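Diaminobutyrate-pyruvate transaminase and L-2,4-diaminobutyrate decarboxylase (Vibrio parahaemolyticus, PDB 2QMA) probably uses pyridoxal 5'-phosphate to decarboxylate L-2,4-diaminobutyrate through this C-terminal decarboxylase domain of a longer protein that also carries an aminotransferase domain. Local coordinates at residues I205-K210 with K227-V232; D201-V206 with I258-V263. One frame throughout, in Å; residues are numbered along the deposited sequence.

Contact 1: residues I205-K210 with K227-V232; sequences IVCSKK and KAVMTV
Ile-205 and Cys-207 give both their backbone N-H and C=O groups to segment 227-232, whose strand 229-232 closes the beta-alpha-beta unit of strand 203-208, helix 214-221 and strand 229-232 as the outermost strand of the sheet within this chain, parallel to 203-208. Ile-205 N donates to Ala-228 O at 2.8 Å, and Ile-205 O accepts a nearly straight bond from Met-230 N (177° at the hydrogen). Met-230 O in turn takes Cys-207 N, while Cys-207 O receives Val-232 N at 2.7 Å. Val-206, between them, turns its own N-H and C=O to Ala-261 and Val-263 on the other neighbouring strand, so the peptide groups of these central residues are satisfied from both sides.

Beyond the strand end Lys-209 N still reaches Val-232 O, and Ser-208 OG accepts Lys-210 N in an ST turn, a role that suits a short hydroxyl side chain where the strand stops. On the face turned to helix 245-254, Val-206 CG1 meets Val-232 CG2 at 3.5 Å, compact branches fitting under Leu-245. The other face packs against helix 214-221. There Val-229 CG1, anti to its backbone N (chi1 -179°), lies 3.4 Å from Cys-207 SG.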
# COMPACT_ATOMS: atom_id res chain seq x y z
N ILE A 205 7.19 -15.05 -20.50
CA ILE A 205 7.38 -15.41 -19.10
C ILE A 205 6.81 -16.83 -18.94
O ILE A 205 5.65 -17.13 -19.30
CB ILE A 205 6.59 -14.48 -18.19
CG1 ILE A 205 7.00 -13.01 -18.40
CG2 ILE A 205 6.64 -14.98 -16.71
CD1 ILE A 205 5.91 -11.99 -17.91
N VAL A 206 7.64 -17.71 -18.41
CA VAL A 206 7.26 -19.09 -18.23
C VAL A 206 6.75 -19.28 -16.78
O VAL A 206 7.38 -18.82 -15.81
CB VAL A 206 8.51 -20.04 -18.49
CG1 VAL A 206 8.09 -21.50 -18.27
CG2 VAL A 206 9.13 -19.81 -19.86
N CYS A 207 5.58 -19.89 -16.64
CA CYS A 207 5.05 -20.23 -15.31
C CYS A 207 4.20 -21.50 -15.39
O CYS A 207 4.00 -22.06 -16.47
CB CYS A 207 4.25 -19.05 -14.74
SG CYS A 207 2.78 -18.68 -15.65
N SER A 208 3.72 -21.98 -14.26
CA SER A 208 2.92 -23.20 -14.25
C SER A 208 1.46 -22.80 -14.35
O SER A 208 1.11 -21.64 -14.12
CB SER A 208 3.20 -24.05 -13.02
OG SER A 208 2.43 -23.66 -11.91
N LYS A 209 0.61 -23.76 -14.70
CA LYS A 209 -0.83 -23.55 -14.66
C LYS A 209 -1.37 -23.18 -13.27
O LYS A 209 -2.47 -22.62 -13.15
CB LYS A 209 -1.55 -24.78 -15.24
CG LYS A 209 -1.05 -25.12 -16.67
CD LYS A 209 -2.19 -25.44 -17.62
CE LYS A 209 -2.72 -24.14 -18.26
NZ LYS A 209 -3.79 -24.40 -19.30
N LYS A 210 -0.61 -23.50 -12.22
CA LYS A 210 -1.05 -23.17 -10.86
C LYS A 210 -0.38 -21.91 -10.25
O LYS A 210 -0.54 -21.66 -9.04
CB LYS A 210 -0.90 -24.39 -9.91
CG LYS A 210 -1.75 -25.60 -10.23
CD LYS A 210 -3.23 -25.40 -9.86
CE LYS A 210 -4.06 -26.65 -10.07
NZ LYS A 210 -5.50 -26.28 -10.32
N LYS A 227 -0.69 -12.71 -23.57
CA LYS A 227 -0.05 -13.58 -24.59
C LYS A 227 1.47 -13.80 -24.36
O LYS A 227 2.10 -14.71 -24.95
CB LYS A 227 -0.39 -13.05 -25.99
CG LYS A 227 0.74 -12.65 -26.94
CD LYS A 227 1.36 -11.43 -26.53
CE LYS A 227 2.38 -10.90 -27.54
NZ LYS A 227 3.11 -9.86 -26.73
N ALA A 228 2.05 -12.95 -23.51
CA ALA A 228 3.46 -13.08 -23.14
C ALA A 228 3.68 -14.24 -22.12
O ALA A 228 4.81 -14.66 -21.86
CB ALA A 228 4.02 -11.74 -22.59
N VAL A 229 2.60 -14.74 -21.52
CA VAL A 229 2.76 -15.78 -20.49
C VAL A 229 2.64 -17.14 -21.13
O VAL A 229 1.65 -17.45 -21.78
CB VAL A 229 1.74 -15.61 -19.35
CG1 VAL A 229 1.92 -16.69 -18.25
CG2 VAL A 229 1.84 -14.24 -18.74
N MSE A 230 3.68 -17.96 -20.91
CA MSE A 230 3.78 -19.30 -21.47
C MSE A 230 3.58 -20.26 -20.32
O MSE A 230 4.41 -20.32 -19.40
CB MSE A 230 5.21 -19.44 -21.98
CG MSE A 230 5.35 -19.91 -23.32
SE MSE A 230 7.27 -19.85 -23.67
CE MSE A 230 7.09 -21.48 -24.47
N THR A 231 2.49 -21.01 -20.30
CA THR A 231 2.24 -21.84 -19.14
C THR A 231 2.78 -23.26 -19.38
O THR A 231 2.84 -23.77 -20.51
CB THR A 231 0.77 -21.88 -18.71
OG1 THR A 231 0.03 -22.64 -19.68
CG2 THR A 231 0.15 -20.46 -18.57
N VAL A 232 3.22 -23.89 -18.30
CA VAL A 232 3.70 -25.27 -18.34
C VAL A 232 2.73 -26.10 -17.50
O VAL A 232 2.25 -25.63 -16.47
CB VAL A 232 5.14 -25.37 -17.76
CG1 VAL A 232 5.68 -26.80 -17.85
CG2 VAL A 232 6.07 -24.39 -18.48

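Contact 2: residues D201-V206 with I258-V263; sequences DKLRIV and IPFAIV
Leu-203, Ile-205 and Phe-260 form the apolar heart of one face. The Phe-260 ring is wedged against both neighbours: Leu-203 CB approaches CE2 to 3.7 Å, and Ile-205 CG1 approaches CZ to 3.6 Å, with the Ile-205 side chain running alongside the ring and pointing the same way. Chi1 of 74° sets the ring between its own N and carbonyl carbon, bringing it toward strand 203-208. Ala-261 CB lies over one ring face, offset toward its rim and small enough to fit against it, and Ile-182 of helix 167-187 adds to this apolar layer. At the start of the pairing, Leu-203 CD2 meets Ile-258 CG2. On the reverse face Val-206 CG1 touches Ile-262 CD1 at 3.8 Å, beneath Leu-245.

The two strands are parallel members of the mixed sheet of the pyridoxal-dependent decarboxylase domain, and a beta bulge interrupts their pairing: Arg-204 lies opposite Pro-259 but Ile-205 opposite Ala-261, with Phe-260 the extra residue.

Among the backbone bonds, Arg-204 N donates to Ile-258 O, whereas Arg-204 O receives Phe-260 N at 3.0 Å. Past the bulge, Val-206 N reaches Ala-261 O, and Val-263 N reaches Val-206 O.

In polar side-chain bonding, Arg-204 bends at chi2 (-64°) and its NH1 donates to Asp-201 O and Leu-203 O, both 2.9 Å away and in the guanidinium plane.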
# COMPACT_ATOMS: atom_id res chain seq x y z
N ASP A 201 7.35 -8.28 -28.56
CA ASP A 201 6.24 -9.19 -28.89
C ASP A 201 6.67 -10.66 -28.77
O ASP A 201 5.85 -11.57 -28.69
CB ASP A 201 5.73 -8.90 -30.29
CG ASP A 201 6.70 -9.39 -31.40
OD1 ASP A 201 7.86 -8.90 -31.53
OD2 ASP A 201 6.27 -10.28 -32.17
N LYS A 202 7.98 -10.87 -28.77
CA LYS A 202 8.54 -12.20 -28.65
C LYS A 202 8.79 -12.62 -27.21
O LYS A 202 9.01 -13.80 -26.96
CB LYS A 202 9.84 -12.31 -29.46
CG LYS A 202 9.63 -12.36 -30.95
CD LYS A 202 10.88 -11.81 -31.64
CE LYS A 202 11.08 -12.43 -32.99
NZ LYS A 202 10.45 -11.58 -34.01
N LEU A 203 8.86 -11.66 -26.30
CA LEU A 203 9.24 -11.96 -24.92
C LEU A 203 8.20 -12.85 -24.26
O LEU A 203 6.97 -12.69 -24.47
CB LEU A 203 9.43 -10.66 -24.11
CG LEU A 203 10.58 -9.75 -24.61
CD1 LEU A 203 10.55 -8.39 -23.88
CD2 LEU A 203 11.94 -10.39 -24.41
N ARG A 204 8.69 -13.81 -23.47
CA ARG A 204 7.78 -14.76 -22.82
C ARG A 204 8.20 -14.99 -21.37
O ARG A 204 9.39 -15.15 -21.07
CB ARG A 204 7.74 -16.12 -23.55
CG ARG A 204 7.06 -16.10 -24.93
CD ARG A 204 5.57 -15.74 -24.85
NE ARG A 204 4.92 -15.84 -26.17
CZ ARG A 204 4.91 -14.85 -27.05
NH1 ARG A 204 5.53 -13.71 -26.74
NH2 ARG A 204 4.28 -14.98 -28.24
N ILE A 205 7.19 -15.05 -20.50
CA ILE A 205 7.38 -15.41 -19.10
C ILE A 205 6.81 -16.83 -18.94
O ILE A 205 5.65 -17.13 -19.30
CB ILE A 205 6.59 -14.48 -18.19
CG1 ILE A 205 7.00 -13.01 -18.40
CG2 ILE A 205 6.64 -14.98 -16.71
CD1 ILE A 205 5.91 -11.99 -17.91
N VAL A 206 7.64 -17.71 -18.41
CA VAL A 206 7.26 -19.09 -18.23
C VAL A 206 6.75 -19.28 -16.78
O VAL A 206 7.38 -18.82 -15.81
CB VAL A 206 8.51 -20.04 -18.49
CG1 VAL A 206 8.09 -21.50 -18.27
CG2 VAL A 206 9.13 -19.81 -19.86
N ILE A 258 11.43 -15.47 -27.13
CA ILE A 258 12.51 -15.10 -26.22
C ILE A 258 12.00 -15.32 -24.76
O ILE A 258 11.50 -14.42 -24.13
CB ILE A 258 13.00 -13.64 -26.49
CG1 ILE A 258 13.43 -13.44 -27.97
CG2 ILE A 258 14.09 -13.21 -25.48
CD1 ILE A 258 13.77 -11.98 -28.33
N PRO A 259 12.07 -16.57 -24.27
CA PRO A 259 11.72 -16.81 -22.85
C PRO A 259 12.78 -16.06 -22.01
O PRO A 259 13.96 -16.34 -22.14
CB PRO A 259 11.85 -18.34 -22.70
CG PRO A 259 11.83 -18.88 -24.12
CD PRO A 259 12.52 -17.81 -24.93
N PHE A 260 12.37 -15.08 -21.21
CA PHE A 260 13.34 -14.26 -20.47
C PHE A 260 13.17 -14.35 -18.96
O PHE A 260 14.03 -13.90 -18.20
CB PHE A 260 13.21 -12.78 -20.90
CG PHE A 260 11.97 -12.07 -20.36
CD1 PHE A 260 12.04 -11.31 -19.19
CD2 PHE A 260 10.76 -12.17 -21.03
CE1 PHE A 260 10.89 -10.62 -18.70
CE2 PHE A 260 9.62 -11.53 -20.55
CZ PHE A 260 9.68 -10.74 -19.38
N ALA A 261 12.01 -14.87 -18.52
CA ALA A 261 11.79 -14.99 -17.10
C ALA A 261 10.98 -16.24 -16.79
O ALA A 261 10.12 -16.64 -17.58
CB ALA A 261 11.01 -13.77 -16.53
N ILE A 262 11.18 -16.74 -15.58
CA ILE A 262 10.44 -17.96 -15.19
C ILE A 262 9.99 -17.79 -13.76
O ILE A 262 10.79 -17.37 -12.92
CB ILE A 262 11.31 -19.27 -15.37
CG1 ILE A 262 10.42 -20.49 -15.02
CG2 ILE A 262 12.58 -19.23 -14.53
CD1 ILE A 262 10.90 -21.83 -15.70
N VAL A 263 8.73 -18.12 -13.48
CA VAL A 263 8.25 -17.96 -12.13
C VAL A 263 8.22 -19.32 -11.41
O VAL A 263 7.51 -20.25 -11.86
CB VAL A 263 6.86 -17.26 -12.10
CG1 VAL A 263 6.32 -17.20 -10.68
CG2 VAL A 263 6.97 -15.83 -12.69

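Overall arrangement
Strand 203-208 serves both contacts: 229-232 pairs with it on one edge in contact 1, and 258-265 on the other in contact 2, with centres about 8 Å apart. Both are largely buried, but their settings differ. Contact 1 lies at the border of the sheet within this chain, where Thr-231 and Lys-209 bring polar groups and the pairing keeps an unbroken register. Contact 2 lies further inside the sheet, between helix 167-187 and helix 245-254, and relies on large apolar side chains, with a bulge in the register. They meet where the Arg-204 side chain packs over the backbone of Lys-227 and Ala-228, its CD atom 3.3 Å from Ala-228 O.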